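Local coordinates for acyl-[acyl-carrier-protein]--UDP-N-acetylglucosamine O-acyltransferase (Acinetobacter baumannii, PDB 4E6U), which catalyses the transfer of an acyl chain from acyl carrier protein to UDP-N-acetylglucosamine, the first step of lipid A synthesis for lipopolysaccharide, at residues D133-A138 with D151-G156; I88-L93 with I113-L118; M120-I125 with A138-V143; S159-F164 with S171-A176; Y186-G191 with G198-G203. One frame throughout, in Å; residues are numbered along the deposited sequence.

Interaction 1: residues D133-A138 with D151-G156; sequences DHNIFA and DHVIVG
Two donors hold the carbonyl oxygen of V153: I136 N at 2.9 Å and a water that also bridges to H134 O. The contact joins successive coils of the left-handed parallel beta-helix built from hexapeptide repeats, and the two segments run within 2° of parallel. Strand pairing continues from I136 O to V155 N and from A138 N to V155 O. Before the strands, side chains take over part of the ladder. The amide of N135 has CG anti to its own carbonyl carbon (chi1 -59°), which aims OD1 at V153 N, 2.8 Å away, on an in-plane lone pair; its ND2 turns to G150 O. D151 OD1 accepts D133 N at 2.8 Å on the anti side of the carboxylate, 26° out of its plane. The D133 carboxylate lies alongside and uses OD1 to receive S115 N of the preceding coil. H134 and H152 repeat one another at the turn, their rings nearly parallel but barely overlapping. Inside the coil, F137 CD1 meets V155 CG2 at 4.0 Å, while I136 and I154 lie on the other face. H134 CB sits over one face of the H152 ring, 3.6 Å from its centroid.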
# COMPACT_ATOMS: atom_id res chain seq x y z
N ASP A 133 -7.87 -15.52 16.07
CA ASP A 133 -8.65 -16.29 15.11
C ASP A 133 -9.75 -15.46 14.48
O ASP A 133 -10.24 -14.50 15.10
CB ASP A 133 -9.34 -17.46 15.82
CG ASP A 133 -8.38 -18.41 16.48
OD1 ASP A 133 -7.19 -18.49 16.11
OD2 ASP A 133 -8.84 -19.13 17.41
N HIS A 134 -10.19 -15.84 13.28
CA HIS A 134 -11.38 -15.26 12.64
C HIS A 134 -11.28 -13.77 12.35
O HIS A 134 -12.29 -13.06 12.31
CB HIS A 134 -12.68 -15.56 13.44
CG HIS A 134 -12.96 -17.02 13.60
ND1 HIS A 134 -13.50 -17.79 12.59
CD2 HIS A 134 -12.80 -17.85 14.66
CE1 HIS A 134 -13.64 -19.04 13.02
NE2 HIS A 134 -13.22 -19.10 14.27
N ASN A 135 -10.06 -13.30 12.10
CA ASN A 135 -9.86 -11.90 11.78
C ASN A 135 -9.83 -11.66 10.28
O ASN A 135 -9.55 -12.58 9.51
CB ASN A 135 -8.55 -11.43 12.38
CG ASN A 135 -8.52 -11.60 13.88
OD1 ASN A 135 -9.31 -10.97 14.60
ND2 ASN A 135 -7.62 -12.44 14.37
N ILE A 136 -10.11 -10.43 9.88
CA ILE A 136 -10.07 -10.05 8.47
C ILE A 136 -9.21 -8.81 8.37
O ILE A 136 -9.51 -7.79 8.99
CB ILE A 136 -11.46 -9.74 7.88
CG1 ILE A 136 -12.35 -10.99 7.93
CG2 ILE A 136 -11.32 -9.17 6.45
CD1 ILE A 136 -13.81 -10.72 7.57
N PHE A 137 -8.14 -8.89 7.59
CA PHE A 137 -7.29 -7.75 7.27
C PHE A 137 -7.53 -7.42 5.81
O PHE A 137 -7.21 -8.23 4.93
CB PHE A 137 -5.82 -8.09 7.49
CG PHE A 137 -5.51 -8.57 8.87
CD1 PHE A 137 -5.11 -7.66 9.85
CD2 PHE A 137 -5.66 -9.90 9.21
CE1 PHE A 137 -4.82 -8.09 11.13
CE2 PHE A 137 -5.36 -10.35 10.47
CZ PHE A 137 -4.94 -9.44 11.45
N ALA A 138 -8.11 -6.26 5.54
CA ALA A 138 -8.35 -5.85 4.17
C ALA A 138 -7.06 -5.44 3.47
O ALA A 138 -5.98 -5.43 4.06
CB ALA A 138 -9.40 -4.74 4.11
N ASP A 151 -9.61 -11.78 18.43
CA ASP A 151 -10.42 -12.60 17.53
C ASP A 151 -11.54 -11.78 16.93
O ASP A 151 -12.03 -10.82 17.55
CB ASP A 151 -11.08 -13.77 18.29
CG ASP A 151 -10.08 -14.61 19.07
OD1 ASP A 151 -8.96 -14.87 18.62
OD2 ASP A 151 -10.43 -15.04 20.19
N HIS A 152 -11.99 -12.16 15.74
CA HIS A 152 -13.16 -11.53 15.13
C HIS A 152 -13.01 -10.03 14.91
O HIS A 152 -13.98 -9.27 14.96
CB HIS A 152 -14.42 -11.84 15.96
CG HIS A 152 -14.78 -13.28 15.96
ND1 HIS A 152 -15.39 -13.89 14.89
CD2 HIS A 152 -14.59 -14.25 16.89
CE1 HIS A 152 -15.58 -15.17 15.16
NE2 HIS A 152 -15.09 -15.41 16.36
N VAL A 153 -11.77 -9.60 14.65
CA VAL A 153 -11.46 -8.21 14.36
C VAL A 153 -11.53 -7.96 12.85
O VAL A 153 -11.18 -8.86 12.06
CB VAL A 153 -10.04 -7.86 14.86
CG1 VAL A 153 -9.66 -6.43 14.52
CG2 VAL A 153 -9.95 -8.12 16.38
N ILE A 154 -11.97 -6.78 12.44
CA ILE A 154 -11.94 -6.42 11.02
C ILE A 154 -11.12 -5.16 10.92
O ILE A 154 -11.39 -4.16 11.61
CB ILE A 154 -13.34 -6.18 10.43
CG1 ILE A 154 -14.17 -7.46 10.54
CG2 ILE A 154 -13.25 -5.67 8.97
CD1 ILE A 154 -15.62 -7.32 10.12
N VAL A 155 -10.08 -5.20 10.09
CA VAL A 155 -9.24 -4.04 9.84
C VAL A 155 -9.45 -3.57 8.41
O VAL A 155 -9.14 -4.28 7.46
CB VAL A 155 -7.76 -4.32 10.10
CG1 VAL A 155 -6.94 -3.02 9.98
CG2 VAL A 155 -7.55 -4.98 11.48
N GLY A 156 -10.00 -2.37 8.25
CA GLY A 156 -10.31 -1.84 6.93
C GLY A 156 -9.06 -1.53 6.12
O GLY A 156 -7.97 -1.33 6.64
O HOH W 1 -13.44 -10.74 11.46

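Interaction 2: residues I88-L93 with I113-L118; sequences IGNNNL and IGSHNL
Residues 88-93 and 113-118 trace the same turn one coil apart, in parallel register from I88 beside I113 to L93 beside L118, where the bond from L93 N to N117 O re-opens the strand pairing. Within the turn the side chains do much of the bonding. N92 OD1 receives both N117 N, at 2.9 Å, and N117 ND2, at 3.0 Å, the two donors arriving from opposite faces of its carbonyl plane. The other end of the N92 amide is held: ND2 gives a bond of 2.8 Å to G114 O, in the amide plane and on a lone pair. With both ends engaged the group is fixed in rotation; it lies nearly parallel to the N117 amide (3°), with N117 ND2 tilted 23° from the carbonyl plane. S115 OG stands beside its own backbone N (chi1 -60°) and there accepts N90 N at 2.9 Å. On the outer side N91 CB rests over a face of the H116 ring, 3.8 Å from its centroid. Because N92 N also bonds N62 OD1, and N117 OD1 receives N135 N, the pair forms rungs of an asparagine ladder, a feature characteristic of parallel beta-helices, here at a left-handed coil's turn.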
# COMPACT_ATOMS: atom_id res chain seq x y z
N ILE A 88 1.86 -20.21 12.13
CA ILE A 88 0.58 -19.96 11.52
C ILE A 88 -0.30 -21.17 11.86
O ILE A 88 0.16 -22.31 11.72
CB ILE A 88 0.75 -19.84 9.98
CG1 ILE A 88 1.49 -18.55 9.64
CG2 ILE A 88 -0.59 -19.89 9.26
CD1 ILE A 88 2.02 -18.51 8.20
N GLY A 89 -1.54 -20.91 12.28
CA GLY A 89 -2.47 -22.00 12.64
C GLY A 89 -3.13 -22.63 11.44
O GLY A 89 -2.45 -22.97 10.45
N ASN A 90 -4.44 -22.82 11.51
CA ASN A 90 -5.16 -23.60 10.52
C ASN A 90 -6.17 -22.77 9.77
O ASN A 90 -6.69 -21.79 10.30
CB ASN A 90 -5.93 -24.72 11.23
CG ASN A 90 -5.07 -25.51 12.16
OD1 ASN A 90 -3.99 -25.96 11.81
ND2 ASN A 90 -5.56 -25.70 13.39
N ASN A 91 -6.47 -23.16 8.53
CA ASN A 91 -7.59 -22.60 7.80
C ASN A 91 -7.50 -21.10 7.54
O ASN A 91 -8.51 -20.40 7.48
CB ASN A 91 -8.93 -22.95 8.47
CG ASN A 91 -9.22 -24.44 8.48
OD1 ASN A 91 -8.78 -25.16 9.37
ND2 ASN A 91 -9.97 -24.89 7.51
N ASN A 92 -6.27 -20.62 7.36
CA ASN A 92 -6.05 -19.22 7.01
C ASN A 92 -5.96 -19.05 5.52
O ASN A 92 -5.59 -19.98 4.80
CB ASN A 92 -4.75 -18.73 7.63
CG ASN A 92 -4.81 -18.77 9.15
OD1 ASN A 92 -5.53 -17.98 9.78
ND2 ASN A 92 -4.05 -19.67 9.75
N LEU A 93 -6.31 -17.85 5.07
CA LEU A 93 -6.17 -17.44 3.68
C LEU A 93 -5.18 -16.30 3.66
O LEU A 93 -5.43 -15.26 4.28
CB LEU A 93 -7.51 -16.97 3.14
CG LEU A 93 -8.60 -18.04 3.02
CD1 LEU A 93 -9.95 -17.42 2.74
CD2 LEU A 93 -8.26 -19.08 1.95
N ILE A 113 0.24 -16.30 14.32
CA ILE A 113 -1.10 -16.06 13.81
C ILE A 113 -1.92 -17.32 14.08
O ILE A 113 -1.40 -18.44 13.93
CB ILE A 113 -1.10 -15.61 12.28
CG1 ILE A 113 -1.62 -16.67 11.32
CG2 ILE A 113 0.21 -14.91 11.88
CD1 ILE A 113 -1.99 -16.11 9.94
N GLY A 114 -3.18 -17.14 14.45
CA GLY A 114 -4.06 -18.26 14.75
C GLY A 114 -4.69 -18.89 13.54
O GLY A 114 -3.98 -19.21 12.56
N SER A 115 -6.00 -19.06 13.60
CA SER A 115 -6.75 -19.84 12.61
C SER A 115 -7.93 -19.08 12.03
O SER A 115 -8.47 -18.17 12.68
CB SER A 115 -7.25 -21.15 13.24
OG SER A 115 -6.16 -21.93 13.69
N HIS A 116 -8.35 -19.45 10.83
CA HIS A 116 -9.54 -18.90 10.19
C HIS A 116 -9.43 -17.40 9.90
O HIS A 116 -10.44 -16.70 9.87
CB HIS A 116 -10.81 -19.21 11.01
CG HIS A 116 -11.08 -20.68 11.15
ND1 HIS A 116 -11.65 -21.42 10.14
CD2 HIS A 116 -10.84 -21.53 12.17
CE1 HIS A 116 -11.76 -22.68 10.54
NE2 HIS A 116 -11.27 -22.77 11.76
N ASN A 117 -8.20 -16.94 9.68
CA ASN A 117 -7.98 -15.54 9.32
C ASN A 117 -7.98 -15.36 7.82
O ASN A 117 -7.60 -16.27 7.08
CB ASN A 117 -6.65 -15.09 9.91
CG ASN A 117 -6.65 -15.14 11.42
OD1 ASN A 117 -7.38 -14.36 12.06
ND2 ASN A 117 -5.84 -15.99 12.01
N LEU A 118 -8.38 -14.17 7.38
CA LEU A 118 -8.25 -13.75 5.98
C LEU A 118 -7.31 -12.56 5.95
O LEU A 118 -7.62 -11.50 6.52
CB LEU A 118 -9.61 -13.39 5.41
CG LEU A 118 -9.60 -12.67 4.05
CD1 LEU A 118 -8.86 -13.48 2.96
CD2 LEU A 118 -11.02 -12.34 3.57
O HOH W 2 -10.08 -18.04 6.46
O HOH W 3 -9.66 -25.65 11.97

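Interaction 3: residues M120-I125 with A138-V143; sequences MVNTHI and ANNVGV. With EDO (1,2-ethanediol), chain J.
A first torsion of -75° puts the CG of N139 anti to its carbonyl carbon and swings the amide across to M120 and V121, where OD1 lies 3.4 Å from M120 CB and ND2 3.5 Å from V121 CB. M120 also has CG beside its backbone N (chi1 -68°), and from there its extended chain crosses the N139 side chain at about a right angle, carrying SD to within 3.7 Å of A138 CA. N139 OD1 has polar partners too: an ethanediol hydroxyl, probably from the crystallisation liquor, donates to it at 3.0 Å, and Q75 of the second subunit donates through NE2. Both segments begin with a type II beta turn, M120-T123 and A138-V141, with N122 and N140 at positive phi. These stacked turns form one corner of the left-handed parallel beta-helix. N140 N bonds V121 O across the turns, and strands 124-125 and 142-143 then pair through H124 N to V141 O and V143 N to H124 O. T123 OG1 reaches back to M120 O at 2.8 Å, tying its own turn together. A water donates to both N122 O and V141 O. H124 ND1 is hydrogen-bonded to S99 OG, and H124 CD2 lies 3.5 Å from V143 O. On the opposite face of this sheet, I125 CD1 runs alongside V143 CG2, 3.8 Å away.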
# COMPACT_ATOMS: atom_id res chain seq x y z
N MET A 120 -5.94 -10.25 3.33
CA MET A 120 -6.11 -9.83 1.93
C MET A 120 -4.81 -9.31 1.35
O MET A 120 -3.79 -9.21 2.03
CB MET A 120 -7.21 -8.80 1.81
CG MET A 120 -8.57 -9.38 2.09
SD MET A 120 -9.87 -8.18 1.70
CE MET A 120 -11.22 -8.77 2.71
N VAL A 121 -4.85 -9.01 0.06
CA VAL A 121 -3.62 -8.68 -0.66
C VAL A 121 -2.79 -7.63 0.07
O VAL A 121 -3.32 -6.61 0.54
CB VAL A 121 -3.93 -8.21 -2.11
CG1 VAL A 121 -2.72 -7.62 -2.77
CG2 VAL A 121 -4.48 -9.36 -2.95
N ASN A 122 -1.49 -7.86 0.14
CA ASN A 122 -0.54 -6.94 0.76
C ASN A 122 -0.84 -6.65 2.22
O ASN A 122 -0.72 -5.51 2.68
CB ASN A 122 -0.44 -5.63 -0.05
CG ASN A 122 0.74 -4.73 0.39
OD1 ASN A 122 0.66 -3.50 0.31
ND2 ASN A 122 1.81 -5.34 0.88
N THR A 123 -1.21 -7.68 2.96
CA THR A 123 -1.22 -7.57 4.44
C THR A 123 0.19 -7.81 4.94
O THR A 123 0.84 -8.79 4.56
CB THR A 123 -2.16 -8.60 5.10
OG1 THR A 123 -3.49 -8.38 4.64
CG2 THR A 123 -2.14 -8.45 6.63
N HIS A 124 0.68 -6.92 5.79
CA HIS A 124 1.96 -7.08 6.46
C HIS A 124 1.76 -7.38 7.92
O HIS A 124 1.09 -6.60 8.62
CB HIS A 124 2.81 -5.83 6.34
CG HIS A 124 4.09 -5.91 7.11
ND1 HIS A 124 5.16 -6.65 6.68
CD2 HIS A 124 4.48 -5.34 8.28
CE1 HIS A 124 6.16 -6.54 7.54
NE2 HIS A 124 5.77 -5.74 8.52
N ILE A 125 2.32 -8.48 8.37
CA ILE A 125 2.37 -8.81 9.80
C ILE A 125 3.83 -8.77 10.24
O ILE A 125 4.63 -9.62 9.86
CB ILE A 125 1.76 -10.20 10.11
CG1 ILE A 125 0.33 -10.33 9.57
CG2 ILE A 125 1.85 -10.52 11.62
CD1 ILE A 125 -0.68 -9.37 10.14
N ALA A 138 -8.11 -6.26 5.54
CA ALA A 138 -8.35 -5.85 4.17
C ALA A 138 -7.06 -5.44 3.47
O ALA A 138 -5.98 -5.43 4.06
CB ALA A 138 -9.40 -4.74 4.11
N ASN A 139 -7.17 -5.12 2.19
CA ASN A 139 -5.98 -4.88 1.40
C ASN A 139 -5.06 -3.84 1.99
O ASN A 139 -5.52 -2.83 2.52
CB ASN A 139 -6.37 -4.42 -0.01
CG ASN A 139 -6.88 -5.54 -0.86
OD1 ASN A 139 -7.72 -6.31 -0.43
ND2 ASN A 139 -6.36 -5.64 -2.10
N ASN A 140 -3.75 -4.05 1.86
CA ASN A 140 -2.75 -3.02 2.20
C ASN A 140 -2.68 -2.65 3.69
O ASN A 140 -2.20 -1.57 4.04
CB ASN A 140 -2.95 -1.74 1.35
CG ASN A 140 -2.78 -1.97 -0.14
OD1 ASN A 140 -1.97 -2.77 -0.57
ND2 ASN A 140 -3.55 -1.26 -0.93
N VAL A 141 -3.16 -3.54 4.55
CA VAL A 141 -3.07 -3.30 5.99
C VAL A 141 -1.64 -3.54 6.48
O VAL A 141 -1.03 -4.57 6.13
CB VAL A 141 -4.10 -4.14 6.75
CG1 VAL A 141 -3.77 -4.18 8.25
CG2 VAL A 141 -5.48 -3.57 6.52
N GLY A 142 -1.11 -2.61 7.25
CA GLY A 142 0.22 -2.76 7.83
C GLY A 142 0.12 -2.89 9.33
O GLY A 142 -0.33 -1.97 10.00
N VAL A 143 0.53 -4.03 9.85
CA VAL A 143 0.53 -4.27 11.29
C VAL A 143 1.98 -4.24 11.74
O VAL A 143 2.78 -5.10 11.36
CB VAL A 143 -0.13 -5.60 11.63
CG1 VAL A 143 -0.27 -5.74 13.15
CG2 VAL A 143 -1.49 -5.74 10.94
C1 EDO J . -10.54 -4.50 -1.18
O1 EDO J . -10.29 -4.88 0.19
C2 EDO J . -9.69 -3.29 -1.57
O2 EDO J . -9.21 -2.63 -0.39
O HOH W 4 0.86 -3.74 3.94

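Interaction 4: residues S159-F164 with S171-A176; sequences SGIHQF and SMIGGA. With EDO (1,2-ethanediol), chain I.
Two walls of the left-handed beta-helical prism meet here through its interior: strand 160-161 belongs to one sheet of the prism, strand 172-173 to another, and the chain between them passes through strand 166-167 of the third. S159 does most of the touching. Its hydroxyl stands beside its own backbone N (chi1 -64°) and points to the bend at 174-176, with OG 3.0 Å from G174 O and 3.3 Å from A176 N; the latter pair is too badly angled to be a hydrogen bond. OG finds its bonds next door, with G156 O and S177 N. The methyl CG2 of I173 packs against the same hydroxyl at 3.7 Å. Further in, I161 CD1 meets I173 CD1 at 4.0 Å, the two chains crossing obliquely. I173 is modelled in two conformers, and both of its distances describe one of them. Both isoleucines also touch I167, so all three walls contribute to the hydrocarbon core. Beyond I161 the chain leaves 171-176 behind. Here the interior is lined by the aliphatic ends of I161, I173 and I167, and the buried S159 hydroxyl is satisfied by G156 O and S177 N, so that a polar atom sits beside the isoleucine methyls by bonding to backbone atoms at the corner.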
# COMPACT_ATOMS: atom_id res chain seq x y z
N SER A 159 -5.14 0.58 6.24
CA SER A 159 -4.92 1.04 7.61
C SER A 159 -3.55 0.60 8.10
O SER A 159 -2.97 -0.37 7.58
CB SER A 159 -6.00 0.52 8.54
OG SER A 159 -7.27 1.04 8.18
N GLY A 160 -3.04 1.33 9.09
CA GLY A 160 -1.78 1.01 9.75
C GLY A 160 -1.99 0.94 11.24
O GLY A 160 -2.69 1.78 11.83
N ILE A 161 -1.36 -0.04 11.87
CA ILE A 161 -1.41 -0.20 13.31
C ILE A 161 -0.01 -0.06 13.87
O ILE A 161 0.87 -0.84 13.54
CB ILE A 161 -2.03 -1.53 13.70
CG1 ILE A 161 -3.40 -1.68 13.04
CG2 ILE A 161 -2.13 -1.64 15.25
CD1 ILE A 161 -4.01 -3.04 13.16
N HIS A 162 0.19 0.95 14.70
CA HIS A 162 1.49 1.29 15.29
C HIS A 162 2.03 0.20 16.22
O HIS A 162 1.27 -0.53 16.85
CB HIS A 162 1.32 2.60 16.09
CG HIS A 162 2.59 3.26 16.53
ND1 HIS A 162 3.23 2.96 17.72
CD2 HIS A 162 3.32 4.25 15.95
CE1 HIS A 162 4.31 3.72 17.84
NE2 HIS A 162 4.39 4.51 16.79
N GLN A 163 3.35 0.11 16.29
CA GLN A 163 4.03 -0.88 17.17
C GLN A 163 3.47 -0.89 18.59
O GLN A 163 3.11 0.16 19.16
CB GLN A 163 5.54 -0.65 17.19
CG GLN A 163 5.94 0.75 17.65
CD GLN A 163 7.43 0.94 17.87
OE1 GLN A 163 8.23 0.03 17.68
NE2 GLN A 163 7.81 2.15 18.28
N PHE A 164 3.34 -2.10 19.14
CA PHE A 164 2.93 -2.35 20.53
C PHE A 164 1.46 -2.13 20.81
O PHE A 164 1.00 -2.40 21.93
CB PHE A 164 3.78 -1.56 21.55
CG PHE A 164 5.22 -1.95 21.54
CD1 PHE A 164 5.63 -3.14 22.14
CD2 PHE A 164 6.17 -1.15 20.92
CE1 PHE A 164 6.99 -3.51 22.13
CE2 PHE A 164 7.51 -1.52 20.90
CZ PHE A 164 7.91 -2.70 21.51
N SER A 171 -13.56 -5.75 17.64
CA SER A 171 -13.37 -4.36 17.24
C SER A 171 -13.36 -4.24 15.71
O SER A 171 -13.18 -5.24 14.98
CB SER A 171 -12.08 -3.81 17.83
OG SER A 171 -10.95 -4.52 17.35
N MET A 172 -13.57 -3.02 15.24
CA MET A 172 -13.53 -2.73 13.80
C MET A 172 -12.75 -1.46 13.58
O MET A 172 -13.01 -0.44 14.21
CB MET A 172 -14.92 -2.55 13.22
CG MET A 172 -15.81 -3.79 13.31
SD MET A 172 -17.40 -3.60 12.47
CE MET A 172 -16.86 -3.30 10.79
N ILE A 173 -11.77 -1.53 12.69
CA ILE A 173 -10.97 -0.39 12.32
C ILE A 173 -11.43 0.05 10.93
O ILE A 173 -11.42 -0.74 9.99
CB ILE A 173 -9.44 -0.74 12.34
CG1 ILE A 173 -8.97 -0.89 13.79
CG2 ILE A 173 -8.61 0.32 11.60
CD1 ILE A 173 -7.66 -1.61 13.96
N GLY A 174 -11.85 1.31 10.80
CA GLY A 174 -12.32 1.81 9.51
C GLY A 174 -11.20 1.86 8.48
O GLY A 174 -10.02 1.93 8.82
N GLY A 175 -11.58 1.83 7.21
CA GLY A 175 -10.60 2.01 6.14
C GLY A 175 -9.73 3.25 6.32
O GLY A 175 -10.18 4.28 6.84
N ALA A 176 -8.48 3.13 5.92
CA ALA A 176 -7.52 4.23 5.85
C ALA A 176 -7.28 4.89 7.20
O ALA A 176 -7.04 6.10 7.28
CB ALA A 176 -7.97 5.26 4.82
C1 EDO I . 6.88 5.30 19.96
O1 EDO I . 6.80 3.90 20.23
C2 EDO I . 6.14 6.07 21.05
O2 EDO I . 5.06 6.80 20.46

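Interaction 5: residues Y186-G191 with G198-G203; sequences YVMASG and GINIEG
The Y186 ring turns away from I199, which it meets through its root: Y186 CB lies 4.1 Å from I199 CD1, while OH at the far end bonds E248 O, and L217 and M204 pack against the side chain. The other flat group, the N200 amide, is held through both its oxygen and its nitrogen. OD1 accepts G203 N in a weak capping bond of 3.0 Å, making N200 the N-cap of helix 201-206, and ND2 donates to Y170 O. CG anti to the backbone N (chi1 -173°) places the amide there, while CB stays 3.3 Å from Y186 O. That carbonyl oxygen also receives N200 N at 2.7 Å. A second bond, 2.8 Å and nearly straight at 176°, runs from M188 N to G198 O. Between them V187 and I199 form an antiparallel non-hydrogen-bonded pair whose side chains diverge. G198 has backbone angles that would press a CB against the preceding carbonyl, and an inverse gamma turn centred on N200 then leads into the helix. The contact lies at the open end of a beta hairpin: strand 187-191 sits between 172-173 of the beta-helix and 194-199, and helix 211-225 packs on Y186, V187 and I199, joining the coil to the C-terminal helical domain.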
# COMPACT_ATOMS: atom_id res chain seq x y z
N TYR A 186 -14.84 -4.77 21.13
CA TYR A 186 -16.12 -4.25 20.60
C TYR A 186 -16.10 -2.84 20.03
O TYR A 186 -17.12 -2.38 19.54
CB TYR A 186 -17.24 -4.27 21.66
CG TYR A 186 -17.31 -5.48 22.53
CD1 TYR A 186 -17.64 -6.72 22.01
CD2 TYR A 186 -17.06 -5.38 23.91
CE1 TYR A 186 -17.71 -7.85 22.82
CE2 TYR A 186 -17.13 -6.48 24.73
CZ TYR A 186 -17.46 -7.72 24.19
OH TYR A 186 -17.53 -8.81 25.02
N VAL A 187 -14.96 -2.15 20.08
CA VAL A 187 -14.94 -0.73 19.72
C VAL A 187 -14.78 -0.50 18.22
O VAL A 187 -14.03 -1.22 17.55
CB VAL A 187 -13.88 0.05 20.55
CG1 VAL A 187 -13.68 1.45 20.03
CG2 VAL A 187 -14.30 0.09 22.05
N MET A 188 -15.51 0.48 17.69
CA MET A 188 -15.33 0.96 16.32
C MET A 188 -14.41 2.15 16.38
O MET A 188 -14.71 3.12 17.08
CB MET A 188 -16.66 1.38 15.72
CG MET A 188 -17.77 0.43 16.00
SD MET A 188 -19.05 0.27 14.73
CE MET A 188 -18.08 -0.02 13.25
N ALA A 189 -13.27 2.08 15.69
CA ALA A 189 -12.32 3.18 15.66
C ALA A 189 -11.97 3.46 14.22
O ALA A 189 -11.83 2.54 13.41
CB ALA A 189 -11.07 2.85 16.45
N SER A 190 -11.85 4.74 13.87
CA SER A 190 -11.44 5.10 12.53
C SER A 190 -10.81 6.48 12.49
O SER A 190 -11.01 7.29 13.41
CB SER A 190 -12.63 5.04 11.57
OG SER A 190 -13.61 5.99 11.93
N GLY A 191 -10.08 6.73 11.42
CA GLY A 191 -9.53 8.05 11.14
C GLY A 191 -8.02 8.15 11.15
O GLY A 191 -7.30 7.23 11.59
N GLY A 198 -17.91 4.31 18.76
CA GLY A 198 -19.02 3.57 19.34
C GLY A 198 -18.71 2.10 19.44
O GLY A 198 -17.59 1.68 19.18
N ILE A 199 -19.71 1.33 19.84
CA ILE A 199 -19.63 -0.11 20.00
C ILE A 199 -20.06 -0.75 18.69
O ILE A 199 -20.88 -0.18 17.96
CB ILE A 199 -20.58 -0.58 21.16
CG1 ILE A 199 -20.05 -0.11 22.53
CG2 ILE A 199 -20.78 -2.09 21.15
CD1 ILE A 199 -18.71 -0.72 22.96
N ASN A 200 -19.50 -1.92 18.39
CA ASN A 200 -19.86 -2.70 17.22
C ASN A 200 -21.24 -3.34 17.43
O ASN A 200 -21.36 -4.54 17.65
CB ASN A 200 -18.78 -3.76 16.98
CG ASN A 200 -18.97 -4.52 15.68
OD1 ASN A 200 -19.81 -4.17 14.86
ND2 ASN A 200 -18.18 -5.58 15.51
N ILE A 201 -22.27 -2.50 17.36
CA ILE A 201 -23.64 -2.91 17.66
C ILE A 201 -24.16 -3.92 16.63
O ILE A 201 -24.65 -4.99 17.01
CB ILE A 201 -24.59 -1.68 17.78
CG1 ILE A 201 -24.25 -0.87 19.04
CG2 ILE A 201 -26.06 -2.12 17.80
CD1 ILE A 201 -24.75 0.58 19.02
N GLU A 202 -24.01 -3.59 15.35
CA GLU A 202 -24.47 -4.46 14.27
C GLU A 202 -23.71 -5.78 14.30
O GLU A 202 -24.31 -6.85 14.16
CB GLU A 202 -24.29 -3.77 12.91
N GLY A 203 -22.40 -5.69 14.50
CA GLY A 203 -21.54 -6.86 14.64
C GLY A 203 -21.98 -7.79 15.76
O GLY A 203 -22.00 -9.00 15.57

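How the interactions relate
Interactions 1, 2 and 3 follow neighbouring coils of the beta-helix: F137 N pairs with L118 O (2.9 Å), joining interaction 1 to 2, while F137 O accepts M120 N (2.9 Å), joining it to interaction 3, with which it shares A138. Interaction 4 continues both sheets, through I154 O with I173 N and G142 N with S159 O, each 2.9 Å. The coil hands over to interaction 5 where A189 pairs with M172 and G174. Interactions 2 and 5, at the two ends of the series, have centres about 23 Å apart. Interaction 3 touches both other subunits, with H124 packing on N139 of the third; LpxA active sites generally lie in such clefts between subunits.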